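Local coordinates for fructose-bisphosphatase (Pyrococcus horikoshii, PDB 1VDW), which probably hydrolyses fructose 1,6-bisphosphate to fructose 6-phosphate and phosphate with the help of magnesium, as a homodimer of the inositol monophosphatase superfamily, at residues S77-V82 with V103-E108; V82-D87 with P199-A204; I112-Y117 with V206-E211; I193-R198 with K233-A238. All blocks are in the same frame, centred on the assembly; numbering follows the deposited sequence.

Contact 1 (S77-V82 with V103-E108); sequences SDYTVV and VAIFHE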
# COMPACT_ATOMS: atom_id res chain seq x y z
N SER A 77 10.47 -21.32 -29.52
CA SER A 77 9.09 -21.68 -29.27
C SER A 77 8.11 -20.71 -29.92
O SER A 77 8.47 -19.58 -30.26
CB SER A 77 8.81 -21.74 -27.77
OG SER A 77 7.45 -21.99 -27.51
N ASP A 78 6.87 -21.16 -30.09
CA ASP A 78 5.83 -20.33 -30.66
C ASP A 78 5.10 -19.58 -29.54
O ASP A 78 4.16 -18.83 -29.79
CB ASP A 78 4.86 -21.20 -31.48
CG ASP A 78 4.36 -22.42 -30.72
OD1 ASP A 78 5.14 -22.99 -29.92
OD2 ASP A 78 3.20 -22.82 -30.93
N TYR A 79 5.56 -19.79 -28.31
CA TYR A 79 5.00 -19.15 -27.13
C TYR A 79 6.08 -18.42 -26.34
O TYR A 79 7.20 -18.93 -26.20
CB TYR A 79 4.34 -20.19 -26.22
CG TYR A 79 3.01 -20.69 -26.73
CD1 TYR A 79 1.84 -19.97 -26.53
CD2 TYR A 79 2.93 -21.90 -27.43
CE1 TYR A 79 0.62 -20.43 -27.00
CE2 TYR A 79 1.72 -22.37 -27.91
CZ TYR A 79 0.56 -21.63 -27.70
OH TYR A 79 -0.64 -22.10 -28.17
N THR A 80 5.74 -17.25 -25.82
CA THR A 80 6.68 -16.46 -25.03
C THR A 80 5.99 -16.01 -23.75
O THR A 80 4.86 -15.54 -23.78
CB THR A 80 7.16 -15.21 -25.79
OG1 THR A 80 7.75 -15.60 -27.04
CG2 THR A 80 8.20 -14.45 -24.98
N VAL A 81 6.68 -16.16 -22.63
CA VAL A 81 6.13 -15.75 -21.36
C VAL A 81 6.96 -14.57 -20.84
O VAL A 81 8.19 -14.63 -20.81
CB VAL A 81 6.15 -16.93 -20.34
CG1 VAL A 81 5.39 -18.11 -20.92
CG2 VAL A 81 7.57 -17.32 -20.00
N VAL A 82 6.27 -13.50 -20.47
CA VAL A 82 6.89 -12.27 -19.95
C VAL A 82 6.50 -12.25 -18.48
O VAL A 82 5.33 -12.05 -18.14
CB VAL A 82 6.35 -11.04 -20.69
CG1 VAL A 82 6.97 -9.77 -20.13
CG2 VAL A 82 6.64 -11.16 -22.18
N VAL A 103 2.51 -12.81 -14.64
CA VAL A 103 2.84 -13.64 -15.81
C VAL A 103 1.93 -13.34 -16.99
O VAL A 103 0.71 -13.37 -16.87
CB VAL A 103 2.69 -15.15 -15.48
CG1 VAL A 103 2.87 -15.98 -16.74
CG2 VAL A 103 3.71 -15.56 -14.44
N ALA A 104 2.54 -13.05 -18.15
CA ALA A 104 1.79 -12.80 -19.37
C ALA A 104 2.26 -13.82 -20.41
O ALA A 104 3.46 -13.99 -20.62
CB ALA A 104 2.04 -11.38 -19.87
N ILE A 105 1.30 -14.49 -21.04
CA ILE A 105 1.59 -15.52 -22.04
C ILE A 105 1.23 -15.04 -23.44
O ILE A 105 0.10 -14.60 -23.68
CB ILE A 105 0.78 -16.80 -21.78
CG1 ILE A 105 0.91 -17.21 -20.31
CG2 ILE A 105 1.24 -17.91 -22.71
CD1 ILE A 105 2.29 -17.64 -19.91
N PHE A 106 2.17 -15.16 -24.36
CA PHE A 106 1.94 -14.71 -25.73
C PHE A 106 2.04 -15.83 -26.74
O PHE A 106 2.98 -16.63 -26.72
CB PHE A 106 2.96 -13.63 -26.09
CG PHE A 106 2.78 -12.36 -25.32
CD1 PHE A 106 2.03 -11.31 -25.85
CD2 PHE A 106 3.34 -12.21 -24.05
CE1 PHE A 106 1.84 -10.14 -25.13
CE2 PHE A 106 3.15 -11.04 -23.33
CZ PHE A 106 2.40 -10.01 -23.87
N HIS A 107 1.05 -15.90 -27.62
CA HIS A 107 1.08 -16.88 -28.69
C HIS A 107 1.74 -16.09 -29.78
O HIS A 107 1.06 -15.42 -30.55
CB HIS A 107 -0.30 -17.31 -29.15
CG HIS A 107 -0.24 -18.35 -30.22
ND1 HIS A 107 -1.33 -18.74 -30.97
CD2 HIS A 107 0.82 -19.05 -30.69
CE1 HIS A 107 -0.93 -19.65 -31.86
NE2 HIS A 107 0.36 -19.85 -31.71
N GLU A 108 3.07 -16.15 -29.82
CA GLU A 108 3.85 -15.39 -30.78
C GLU A 108 3.74 -13.98 -30.25
O GLU A 108 3.93 -13.78 -29.05
CB GLU A 108 3.24 -15.48 -32.19
CG GLU A 108 3.26 -16.87 -32.80
CD GLU A 108 4.64 -17.29 -33.24
OE1 GLU A 108 5.44 -16.39 -33.59
OE2 GLU A 108 4.93 -18.51 -33.25
O HOH W 1 0.99 -22.98 -32.48

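Contact 2 (V82-D87 with P199-A204); sequences VVDPLD and PTDIAA. With EDO (1,2-ethanediol), chain C.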
# COMPACT_ATOMS: atom_id res chain seq x y z
N VAL A 82 6.27 -13.50 -20.47
CA VAL A 82 6.89 -12.27 -19.95
C VAL A 82 6.50 -12.25 -18.48
O VAL A 82 5.33 -12.05 -18.14
CB VAL A 82 6.35 -11.04 -20.69
CG1 VAL A 82 6.97 -9.77 -20.13
CG2 VAL A 82 6.64 -11.16 -22.18
N VAL A 83 7.49 -12.44 -17.61
CA VAL A 83 7.21 -12.56 -16.19
C VAL A 83 8.03 -11.75 -15.20
O VAL A 83 9.16 -11.36 -15.45
CB VAL A 83 7.33 -14.06 -15.81
CG1 VAL A 83 8.73 -14.56 -16.10
CG2 VAL A 83 6.99 -14.27 -14.35
N ASP A 84 7.39 -11.49 -14.06
CA ASP A 84 8.03 -10.83 -12.93
C ASP A 84 7.75 -11.82 -11.80
O ASP A 84 6.64 -11.89 -11.28
CB ASP A 84 7.38 -9.48 -12.60
CG ASP A 84 8.12 -8.74 -11.50
OD1 ASP A 84 9.01 -9.35 -10.88
OD2 ASP A 84 7.81 -7.55 -11.25
N PRO A 85 8.75 -12.63 -11.43
CA PRO A 85 8.62 -13.64 -10.38
C PRO A 85 8.14 -13.10 -9.04
O PRO A 85 7.44 -13.77 -8.29
CB PRO A 85 10.03 -14.22 -10.28
CG PRO A 85 10.56 -14.06 -11.67
CD PRO A 85 10.10 -12.67 -12.03
N LEU A 86 8.54 -11.87 -8.73
CA LEU A 86 8.13 -11.24 -7.49
C LEU A 86 8.17 -9.73 -7.61
O LEU A 86 9.23 -9.11 -7.56
CB LEU A 86 9.02 -11.67 -6.31
CG LEU A 86 8.69 -11.00 -4.97
CD1 LEU A 86 7.33 -11.47 -4.46
CD2 LEU A 86 9.78 -11.34 -3.95
N ASP A 87 6.99 -9.16 -7.82
CA ASP A 87 6.84 -7.72 -7.90
C ASP A 87 6.63 -7.28 -6.46
O ASP A 87 5.84 -7.88 -5.75
CB ASP A 87 5.62 -7.35 -8.74
CG ASP A 87 5.54 -5.87 -9.04
OD1 ASP A 87 6.39 -5.11 -8.53
OD2 ASP A 87 4.62 -5.46 -9.77
N PRO A 199 9.12 -3.90 -19.49
CA PRO A 199 7.95 -4.61 -20.01
C PRO A 199 7.55 -5.77 -19.10
O PRO A 199 6.36 -6.09 -18.97
CB PRO A 199 8.42 -5.09 -21.38
CG PRO A 199 9.37 -4.00 -21.80
CD PRO A 199 10.16 -3.77 -20.53
N THR A 200 8.53 -6.40 -18.47
CA THR A 200 8.29 -7.52 -17.57
C THR A 200 7.45 -7.11 -16.35
O THR A 200 6.72 -7.93 -15.79
CB THR A 200 9.62 -8.14 -17.09
OG1 THR A 200 10.49 -7.10 -16.62
CG2 THR A 200 10.30 -8.88 -18.23
N ASP A 201 7.57 -5.85 -15.94
CA ASP A 201 6.82 -5.35 -14.79
C ASP A 201 5.34 -5.15 -15.09
O ASP A 201 4.48 -5.39 -14.24
CB ASP A 201 7.35 -3.99 -14.33
CG ASP A 201 8.75 -4.05 -13.78
OD1 ASP A 201 9.06 -4.98 -13.01
OD2 ASP A 201 9.55 -3.14 -14.10
N ILE A 202 5.05 -4.72 -16.31
CA ILE A 202 3.69 -4.37 -16.68
C ILE A 202 2.90 -5.27 -17.62
O ILE A 202 1.70 -5.08 -17.78
CB ILE A 202 3.65 -2.96 -17.30
CG1 ILE A 202 4.44 -2.95 -18.61
CG2 ILE A 202 4.24 -1.95 -16.33
CD1 ILE A 202 4.29 -1.68 -19.41
N ALA A 203 3.56 -6.24 -18.24
CA ALA A 203 2.88 -7.09 -19.21
C ALA A 203 1.54 -7.66 -18.77
O ALA A 203 0.52 -7.43 -19.41
CB ALA A 203 3.81 -8.20 -19.67
N ALA A 204 1.53 -8.40 -17.67
CA ALA A 204 0.29 -9.01 -17.21
C ALA A 204 -0.74 -7.96 -16.80
O ALA A 204 -1.92 -8.08 -17.12
CB ALA A 204 0.56 -9.95 -16.04
C1 EDO C . 8.79 -2.16 -10.31
O1 EDO C . 9.41 -3.06 -9.40
C2 EDO C . 7.34 -2.61 -10.58
O2 EDO C . 6.59 -2.62 -9.35
O HOH W 2 4.48 -9.59 -16.38
O HOH W 3 5.30 -6.88 -12.09

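Contact 3 (I112-Y117 with V206-E211); sequences IYAFIY and VVIARE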
# COMPACT_ATOMS: atom_id res chain seq x y z
N ILE A 112 -2.48 -14.18 -25.05
CA ILE A 112 -3.62 -15.08 -24.93
C ILE A 112 -4.05 -15.34 -23.49
O ILE A 112 -5.16 -15.81 -23.26
CB ILE A 112 -3.33 -16.44 -25.60
CG1 ILE A 112 -2.06 -17.06 -25.01
CG2 ILE A 112 -3.17 -16.24 -27.11
CD1 ILE A 112 -1.82 -18.49 -25.45
N TYR A 113 -3.19 -15.01 -22.53
CA TYR A 113 -3.52 -15.23 -21.13
C TYR A 113 -2.51 -14.52 -20.24
O TYR A 113 -1.33 -14.42 -20.57
CB TYR A 113 -3.49 -16.73 -20.82
CG TYR A 113 -3.73 -17.07 -19.37
CD1 TYR A 113 -4.99 -16.92 -18.80
CD2 TYR A 113 -2.71 -17.56 -18.57
CE1 TYR A 113 -5.22 -17.25 -17.47
CE2 TYR A 113 -2.92 -17.90 -17.24
CZ TYR A 113 -4.18 -17.74 -16.70
OH TYR A 113 -4.39 -18.08 -15.38
N ALA A 114 -2.99 -14.03 -19.11
CA ALA A 114 -2.13 -13.38 -18.14
C ALA A 114 -2.75 -13.54 -16.77
O ALA A 114 -3.97 -13.64 -16.63
CB ALA A 114 -1.98 -11.90 -18.47
N PHE A 115 -1.90 -13.60 -15.75
CA PHE A 115 -2.41 -13.69 -14.39
C PHE A 115 -1.49 -12.94 -13.46
O PHE A 115 -0.30 -12.75 -13.73
CB PHE A 115 -2.59 -15.15 -13.93
CG PHE A 115 -1.31 -15.83 -13.49
CD1 PHE A 115 -0.83 -15.67 -12.19
CD2 PHE A 115 -0.63 -16.68 -14.35
CE1 PHE A 115 0.32 -16.35 -11.76
CE2 PHE A 115 0.51 -17.36 -13.93
CZ PHE A 115 0.99 -17.19 -12.63
N ILE A 116 -2.09 -12.46 -12.38
CA ILE A 116 -1.37 -11.77 -11.32
C ILE A 116 -1.88 -12.41 -10.04
O ILE A 116 -3.09 -12.47 -9.81
CB ILE A 116 -1.67 -10.25 -11.30
CG1 ILE A 116 -1.01 -9.59 -12.51
CG2 ILE A 116 -1.16 -9.62 -10.00
CD1 ILE A 116 -1.43 -8.14 -12.73
N TYR A 117 -0.95 -12.91 -9.23
CA TYR A 117 -1.27 -13.55 -7.96
C TYR A 117 -0.91 -12.60 -6.82
O TYR A 117 0.25 -12.23 -6.66
CB TYR A 117 -0.49 -14.87 -7.83
CG TYR A 117 -0.64 -15.57 -6.50
CD1 TYR A 117 -1.90 -15.71 -5.90
CD2 TYR A 117 0.46 -16.12 -5.84
CE1 TYR A 117 -2.05 -16.37 -4.68
CE2 TYR A 117 0.31 -16.78 -4.61
CZ TYR A 117 -0.95 -16.90 -4.05
OH TYR A 117 -1.10 -17.54 -2.84
N VAL A 206 -1.12 -4.98 -17.90
CA VAL A 206 -1.68 -4.31 -19.07
C VAL A 206 -2.73 -5.21 -19.74
O VAL A 206 -3.80 -4.74 -20.11
CB VAL A 206 -0.57 -3.95 -20.08
CG1 VAL A 206 -1.19 -3.51 -21.40
CG2 VAL A 206 0.29 -2.83 -19.51
N VAL A 207 -2.41 -6.49 -19.88
CA VAL A 207 -3.36 -7.41 -20.50
C VAL A 207 -4.65 -7.49 -19.67
O VAL A 207 -5.75 -7.41 -20.21
CB VAL A 207 -2.77 -8.84 -20.62
CG1 VAL A 207 -3.85 -9.83 -21.05
CG2 VAL A 207 -1.64 -8.85 -21.64
N ILE A 208 -4.50 -7.64 -18.36
CA ILE A 208 -5.66 -7.74 -17.50
C ILE A 208 -6.47 -6.45 -17.43
O ILE A 208 -7.70 -6.49 -17.53
CB ILE A 208 -5.21 -8.19 -16.09
CG1 ILE A 208 -4.67 -9.62 -16.18
CG2 ILE A 208 -6.37 -8.11 -15.10
CD1 ILE A 208 -3.93 -10.09 -14.95
N ALA A 209 -5.80 -5.32 -17.28
CA ALA A 209 -6.51 -4.05 -17.22
C ALA A 209 -7.21 -3.75 -18.54
O ALA A 209 -8.36 -3.30 -18.54
CB ALA A 209 -5.54 -2.93 -16.86
N ARG A 210 -6.54 -4.00 -19.66
CA ARG A 210 -7.16 -3.74 -20.95
C ARG A 210 -8.41 -4.56 -21.17
O ARG A 210 -9.44 -4.03 -21.58
CB ARG A 210 -6.17 -4.01 -22.08
CG ARG A 210 -5.26 -2.85 -22.36
CD ARG A 210 -4.24 -3.17 -23.42
NE ARG A 210 -3.58 -1.94 -23.84
CZ ARG A 210 -2.42 -1.90 -24.49
NH1 ARG A 210 -1.79 -3.02 -24.80
NH2 ARG A 210 -1.89 -0.73 -24.82
N GLU A 211 -8.35 -5.86 -20.89
CA GLU A 211 -9.53 -6.69 -21.08
C GLU A 211 -10.66 -6.26 -20.15
O GLU A 211 -11.83 -6.46 -20.46
CB GLU A 211 -9.18 -8.17 -20.87
CG GLU A 211 -10.32 -9.15 -21.13
CD GLU A 211 -10.99 -8.98 -22.49
OE1 GLU A 211 -10.29 -8.77 -23.50
OE2 GLU A 211 -12.24 -9.08 -22.55

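Contact 4 (I193-R198 with K233-A238); sequences IRNYLR and KVNIIA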
# COMPACT_ATOMS: atom_id res chain seq x y z
N ILE A 193 5.60 7.63 -14.61
CA ILE A 193 6.39 8.34 -15.60
C ILE A 193 7.84 8.49 -15.17
O ILE A 193 8.50 9.48 -15.52
CB ILE A 193 5.76 9.73 -15.89
CG1 ILE A 193 5.63 10.54 -14.59
CG2 ILE A 193 4.38 9.54 -16.51
CD1 ILE A 193 5.03 11.92 -14.79
N ARG A 194 8.34 7.50 -14.44
CA ARG A 194 9.72 7.50 -13.95
C ARG A 194 10.76 7.03 -14.97
O ARG A 194 11.96 7.15 -14.71
CB ARG A 194 9.84 6.59 -12.73
CG ARG A 194 9.02 6.97 -11.52
CD ARG A 194 9.18 5.91 -10.44
NE ARG A 194 8.56 4.64 -10.83
CZ ARG A 194 8.70 3.50 -10.15
NH1 ARG A 194 9.44 3.47 -9.05
NH2 ARG A 194 8.08 2.41 -10.56
N ASN A 195 10.31 6.49 -16.10
CA ASN A 195 11.22 5.94 -17.10
C ASN A 195 12.02 4.86 -16.38
O ASN A 195 13.22 4.68 -16.61
CB ASN A 195 12.16 7.04 -17.63
CG ASN A 195 12.84 6.64 -18.92
OD1 ASN A 195 12.18 6.34 -19.91
ND2 ASN A 195 14.17 6.65 -18.92
N TYR A 196 11.32 4.13 -15.51
CA TYR A 196 11.90 3.09 -14.66
C TYR A 196 11.38 1.67 -14.92
O TYR A 196 12.13 0.70 -14.83
CB TYR A 196 11.64 3.46 -13.20
CG TYR A 196 12.05 2.44 -12.17
CD1 TYR A 196 13.38 2.34 -11.74
CD2 TYR A 196 11.11 1.60 -11.59
CE1 TYR A 196 13.75 1.43 -10.76
CE2 TYR A 196 11.46 0.68 -10.61
CZ TYR A 196 12.78 0.61 -10.19
OH TYR A 196 13.13 -0.28 -9.20
N LEU A 197 10.09 1.56 -15.23
CA LEU A 197 9.47 0.25 -15.46
C LEU A 197 10.01 -0.47 -16.69
O LEU A 197 10.50 0.15 -17.63
CB LEU A 197 7.96 0.41 -15.62
CG LEU A 197 7.18 0.95 -14.41
CD1 LEU A 197 5.74 1.21 -14.82
CD2 LEU A 197 7.25 -0.04 -13.27
N ARG A 198 9.91 -1.80 -16.65
CA ARG A 198 10.34 -2.64 -17.76
C ARG A 198 9.10 -3.38 -18.25
O ARG A 198 8.10 -3.47 -17.53
CB ARG A 198 11.38 -3.66 -17.29
CG ARG A 198 12.59 -3.03 -16.61
CD ARG A 198 13.39 -2.18 -17.57
NE ARG A 198 14.67 -2.79 -17.92
CZ ARG A 198 15.66 -2.99 -17.05
NH1 ARG A 198 15.53 -2.61 -15.79
NH2 ARG A 198 16.79 -3.55 -17.46
N LYS A 233 12.88 0.62 -21.17
CA LYS A 233 12.23 1.41 -20.13
C LYS A 233 10.87 1.86 -20.64
O LYS A 233 10.74 2.29 -21.78
CB LYS A 233 13.07 2.63 -19.76
CG LYS A 233 14.45 2.30 -19.21
CD LYS A 233 14.36 1.51 -17.92
CE LYS A 233 15.74 1.12 -17.41
NZ LYS A 233 16.47 0.25 -18.37
N VAL A 234 9.85 1.76 -19.79
CA VAL A 234 8.51 2.15 -20.20
C VAL A 234 7.79 3.03 -19.19
O VAL A 234 8.01 2.93 -17.98
CB VAL A 234 7.64 0.90 -20.48
CG1 VAL A 234 7.56 0.03 -19.23
CG2 VAL A 234 6.25 1.31 -20.93
N ASN A 235 6.93 3.90 -19.71
CA ASN A 235 6.12 4.79 -18.89
C ASN A 235 4.68 4.47 -19.24
O ASN A 235 4.37 4.20 -20.40
CB ASN A 235 6.40 6.25 -19.23
CG ASN A 235 7.79 6.68 -18.85
OD1 ASN A 235 8.17 6.62 -17.68
ND2 ASN A 235 8.57 7.10 -19.84
N ILE A 236 3.81 4.49 -18.25
CA ILE A 236 2.42 4.19 -18.52
C ILE A 236 1.43 5.15 -17.89
O ILE A 236 1.65 5.69 -16.80
CB ILE A 236 2.05 2.77 -18.06
CG1 ILE A 236 2.27 2.64 -16.55
CG2 ILE A 236 2.86 1.74 -18.83
CD1 ILE A 236 1.80 1.31 -15.97
N ILE A 237 0.34 5.37 -18.62
CA ILE A 237 -0.76 6.19 -18.15
C ILE A 237 -1.96 5.31 -18.49
O ILE A 237 -2.37 5.22 -19.66
CB ILE A 237 -0.87 7.53 -18.90
CG1 ILE A 237 0.38 8.38 -18.66
CG2 ILE A 237 -2.09 8.29 -18.39
CD1 ILE A 237 1.61 7.92 -19.43
N ALA A 238 -2.47 4.61 -17.49
CA ALA A 238 -3.61 3.71 -17.65
C ALA A 238 -4.79 4.30 -16.91
O ALA A 238 -4.65 4.75 -15.76
CB ALA A 238 -3.26 2.33 -17.10
O HOH W 4 8.50 4.06 -15.31

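Contact 1 (S77-V82 with V103-E108)
Strands 79-84 and 100-107 pair antiparallel in the large mixed sheet, with T80 facing F106 and V82 facing A104 as hydrogen-bonded pairs. T80 N donates to F106 O at 3.0 Å, and F106 N returns a bond to T80 O at 2.8 Å. V82 and A104 exchange a like pair of bonds. Y79 and H107 form a non-hydrogen-bonded pair at the outer end, and their rings make an offset stack, centroids 4.8 Å apart and planes at 18°. CG of H107 stands anti to the backbone N (chi1 -178°), which lays the imidazole along the face of the phenol ring. D78 O meets the edge of this imidazole, 3.5 Å from CD2. A water hydrogen-bonded to both D78 OD2 and H107 NE2 links the two side chains. On the T80 and V82 side of the sheet, V82 CG2 touches F106 CE2 at 3.7 Å. T80, V82, A104 and F106 are all buried here, where the F106 ring also meets F228 edge-to-face. The ladder frays at E108, whose N makes weak bonds to D78 O and F106 O. This is a regular antiparallel pair within the larger, mixed sheet of the inositol monophosphatase fold.

Contact 2 (V82-D87 with P199-A204)
D84 meets the start of helix 199-211 with its CB and OD2. Its CB rests 3.6 Å from T200 O. CG stands anti to the backbone N (chi1 -175°), which carries the carboxylate toward D201. OD1 turns back to its own chain and accepts a weak bond from L86 N. OD2 lies 3.4 Å from D201 OD1. The two carboxylate planes are 57° apart; both atoms are acceptors, and they are close without being hydrogen-bonded. A water sits between D84 OD2 and D201 O, 2.7 Å from each. D201 OD2 is held by R198 N. D84, D87 and D201, with L86 and E68, are predicted ligands of one catalytic magnesium; the close carboxylates are consistent with a place for a cation. The chain here reads DPLD, part of the family's signature motif. D87 OD1 accepts a bond of 2.6 Å from O2 of a bound ethanediol, while D87 OD2 takes A176 N. An alanine in place of D87 would probably leave A176 N without its acceptor and take one predicted ligand from the magnesium site. Farther back along the strand, V82 CG1 touches A203 CB at 3.6 Å; beside this apolar pair a second water donates to V82 O and T200 O. The strand crosses the helix at 102°. V83 turns its side chain away, onto helix 45-60, while I175 of helix 175-184 touches D87 and D201. The site thus lies where the large sheet meets the N-terminal ends of helices 175-184 and 199-211.

Contact 3 (I112-Y117 with V206-E211)
The flat group that is touched across this contact is the peptide joining A114 and F115. I208 CD1 lies over one face of it, 3.9 Å from A114 O and equally far from F115 CA. The F115 side chain leaves on the other side of the strand and reaches V103 and A10. On the helix, the R210 guanidinium has V206 CG1 over one face, offset toward its rim. NH2 of R210 is hydrogen-bonded to V216 O and V224 O, so this group is directed away from the strand. The contact itself is made by small and branched aliphatic groups. A114 CB points toward the helix and meets V207 CG1 at 3.8 Å. I208 has CG1 anti to its carbonyl carbon (chi1 -66°), and its extended chain brings CD1 across I116. There I208 CD1 touches I116 CG1 at 3.8 Å. A114 is the small residue of the strand face, and its CA lies 6.5 Å from V207 CA. The strand and helix axes cross at 105°, 8.0 Å apart. I116 also rests on A176 and L177 of helix 175-184, and I208 on A183. A classic bulge at I112 and Y113, both facing I105, lies at the start of the strand segment. The chemistry is purely apolar between these buried side chains, so the helix is probably held on the sheet by shape and by exclusion of water, while the strand backbone is bonded to its sheet neighbours, and R210 N and E211 N to V206 O and V207 O.

Contact 4 (I193-R198 with K233-A238)
K233 overlaps R198: its NZ sits over the centre of one face of the guanidinium, 3.5 Å above the plane. The two side chains run side by side and point the same way. R198 is bent at chi2 and chi3, and this folds its end back toward K233. K233 NZ is 3.6 Å from R198 NE, so two like charges lie close. Each has a partner outside: R198 NH1 makes a salt bridge with E68, a predicted magnesium ligand, and K233 NZ donates to T231 O. A leucine in place of R198 would probably leave the E68 carboxylate without its charged mate and K233 without the flat surface beneath it. The backbones meet just before the helix, where R198 takes the N-cap position. V234 N donates to L197 O at 2.8 Å, reaching it from above the carbonyl plane. Farther on, the side-chain amide of N235 grips the corner of the other segment. Its OD1 accepts from N195 N at 2.7 Å, on a lone pair and in the carbonyl plane. A water accepts from Y196 N and donates to V234 O at 2.9 Å, bridging the chains where they have spread apart. Inside, L197 CD1 meets I236 CD1 at 4.1 Å, and both residues pack on I202 of helix 199-211. The N235 amide and a water thus join the two segments beside the single backbone bond from V234 N to L197 O. E68 probably offsets the charge of R198, while K233 NZ is held by T231 O.

Overall arrangement
Contact 2 is the hub, its centre about 5 Å from the centre of the chain. It shares V82 with contact 1, and A104 CB there touches A203 CB at 3.6 Å. It shares helix 199-211 with contact 3, whose centre is about 11 Å from its own. Contacts 1 and 3 are joined through the large sheet, as strands 100-107 and 110-118 are neighbours. Contact 4 belongs to the other half of the molecule. I202 joins it to contact 2, while the centres of contacts 1 and 4 are about 21 Å apart. Four of the five predicted magnesium ligands lie in contact 2, and R198 of contact 4 pairs with the fifth, E68. One helix therefore ties both sheets to the site.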